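Local coordinates for protein TfuB1 (Thermobifida fusca, PDB 6JX3) that binds the leader peptide of a lasso peptide precursor through a PqqD-like recognition domain, probably to present the precursor for processing, at residues A[49-54]-A[66-71]. Numbering follows the deposited sequence. Where two conformers were deposited one is given.
Sequences AALIVQ and AQFLTS
Leu51 and Phe68 reach each other because both side chains leave the backbone with CG anti to N, chi1 -175° and 162°, which sends them from opposite directions into the gap between helices 47-57 and 62-72. Leu51 meets the ring at its edge: CD2 lies near the ring plane, 3.3 Å from CE2 of Phe68, and CG follows at 3.4 Å from the same CE2. While CD2 sits at the CE2-CZ edge, CD1 of Leu51 rises to one face, 3.7 Å from CZ of Phe68, and the short approaches indicate tight packing. Beside this pair, Ile52 and Leu69 cross at about a right angle and touch more lightly, methyl to methyl, with CD1 of Ile52 4.0 Å from CD1 of Leu69. Their CA atoms, 8.5 Å apart, are the nearest between the two segments. Replacing Leu51 with alanine would probably leave the CE2-CZ edge of Phe68 without its aliphatic partner and the ring freer to shift. On helix 62-72, OG of Ser71 turns back to the carbonyl O of Phe68, 2.9 Å away, in a bond local to that helix. Within this PqqD-like fold, helix 77-93 packs against Ala49 and Ala66, while the bound peptide packs on Ile52 and hydrogen-bonds through a basic side chain to Thr70 O. The contact thus joins two helices that both touch the peptide. With no hydrogen bond across it and a summed buried surface of 163 Å², the chemistry implies a small apolar junction, held by shape and van der Waals contact.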
loop_
_atom_site.group_PDB
_atom_site.type_symbol
_atom_site.label_atom_id
_atom_site.label_comp_id
_atom_site.label_asym_id
_atom_site.label_seq_id
_atom_site.Cartn_x
_atom_site.Cartn_y
_atom_site.Cartn_z
ATOM N N ALA A 49 -3.331 4.306 1.218
ATOM C CA ALA A 49 -2.587 3.100 0.865
ATOM C C ALA A 49 -1.139 3.202 1.321
ATOM O O ALA A 49 -0.573 2.237 1.850
ATOM C CB ALA A 49 -2.654 2.853 -0.648
ATOM N N ALA A 50 -0.528 4.377 1.149
ATOM C CA ALA A 50 0.862 4.552 1.565
ATOM C C ALA A 50 1.001 4.401 3.069
ATOM O O ALA A 50 1.954 3.781 3.553
ATOM C CB ALA A 50 1.372 5.920 1.119
ATOM N N LEU A 51 0.053 4.970 3.817
ATOM C CA LEU A 51 0.070 4.882 5.272
ATOM C C LEU A 51 -0.039 3.437 5.729
ATOM O O LEU A 51 0.688 3.000 6.630
ATOM C CB LEU A 51 -1.090 5.713 5.815
ATOM C CG LEU A 51 -1.351 5.961 7.289
ATOM C CD1 LEU A 51 -0.070 6.261 8.046
ATOM C CD2 LEU A 51 -2.317 7.133 7.369
ATOM N N ILE A 52 -0.926 2.672 5.094
ATOM C CA ILE A 52 -1.089 1.269 5.450
ATOM C C ILE A 52 0.189 0.496 5.165
ATOM O O ILE A 52 0.673 -0.269 6.010
ATOM C CB ILE A 52 -2.284 0.659 4.699
ATOM C CG1 ILE A 52 -3.590 1.312 5.157
ATOM C CG2 ILE A 52 -2.318 -0.856 4.910
ATOM C CD1 ILE A 52 -4.777 1.008 4.253
ATOM N N VAL A 53 0.745 0.667 3.961
ATOM C CA VAL A 53 1.941 -0.087 3.602
ATOM C C VAL A 53 3.095 0.272 4.534
ATOM O O VAL A 53 3.834 -0.606 4.993
ATOM C CB VAL A 53 2.313 0.150 2.133
ATOM C CG1 VAL A 53 3.692 -0.441 1.838
ATOM C CG2 VAL A 53 1.256 -0.485 1.223
ATOM N N GLN A 54 3.272 1.566 4.817
ATOM C CA GLN A 54 4.348 1.971 5.718
ATOM C C GLN A 54 4.199 1.323 7.091
ATOM O O GLN A 54 5.181 0.857 7.672
ATOM C CB GLN A 54 4.387 3.495 5.845
ATOM C CG GLN A 54 4.959 4.175 4.613
ATOM C CD GLN A 54 4.466 5.602 4.452
ATOM O OE1 GLN A 54 3.774 6.137 5.323
ATOM N NE2 GLN A 54 4.813 6.224 3.330
ATOM N N ALA A 66 -5.739 -1.309 11.277
ATOM C CA ALA A 66 -7.165 -1.002 11.326
ATOM C C ALA A 66 -7.482 -0.109 12.518
ATOM O O ALA A 66 -8.247 0.855 12.397
ATOM C CB ALA A 66 -7.988 -2.291 11.382
ATOM N N GLN A 67 -6.882 -0.409 13.672
ATOM C CA GLN A 67 -7.100 0.408 14.864
ATOM C C GLN A 67 -6.616 1.827 14.637
ATOM O O GLN A 67 -7.284 2.795 15.022
ATOM C CB GLN A 67 -6.378 -0.216 16.058
ATOM C CG GLN A 67 -6.674 0.453 17.402
ATOM C CD GLN A 67 -8.159 0.595 17.678
ATOM O OE1 GLN A 67 -8.933 -0.347 17.493
ATOM N NE2 GLN A 67 -8.569 1.784 18.110
ATOM N N PHE A 68 -5.453 1.968 14.007
ATOM C CA PHE A 68 -4.946 3.291 13.675
ATOM C C PHE A 68 -5.913 4.024 12.757
ATOM O O PHE A 68 -6.290 5.172 13.022
ATOM C CB PHE A 68 -3.571 3.167 13.022
ATOM C CG PHE A 68 -3.153 4.391 12.275
ATOM C CD1 PHE A 68 -2.613 5.475 12.938
ATOM C CD2 PHE A 68 -3.314 4.458 10.910
ATOM C CE1 PHE A 68 -2.239 6.603 12.243
ATOM C CE2 PHE A 68 -2.958 5.581 10.220
ATOM C CZ PHE A 68 -2.418 6.654 10.883
ATOM N N LEU A 69 -6.350 3.363 11.679
ATOM C CA LEU A 69 -7.215 4.046 10.724
ATOM C C LEU A 69 -8.495 4.534 11.390
ATOM O O LEU A 69 -8.932 5.657 11.138
ATOM C CB LEU A 69 -7.543 3.132 9.544
ATOM C CG LEU A 69 -6.390 2.834 8.584
ATOM C CD1 LEU A 69 -6.885 1.908 7.506
ATOM C CD2 LEU A 69 -5.857 4.130 7.962
ATOM N N THR A 70 -9.112 3.706 12.238
ATOM C CA THR A 70 -10.360 4.130 12.867
ATOM C C THR A 70 -10.133 5.248 13.868
ATOM O O THR A 70 -11.024 6.081 14.072
ATOM C CB THR A 70 -11.057 2.956 13.551
ATOM O OG1 THR A 70 -10.292 2.511 14.683
ATOM C CG2 THR A 70 -11.197 1.843 12.577
ATOM N N SER A 71 -8.955 5.300 14.484
ATOM C CA SER A 71 -8.695 6.352 15.454
ATOM C C SER A 71 -8.329 7.667 14.790
ATOM O O SER A 71 -8.494 8.728 15.404
ATOM C CB SER A 71 -7.585 5.914 16.411
ATOM O OG SER A 71 -6.318 6.015 15.788
#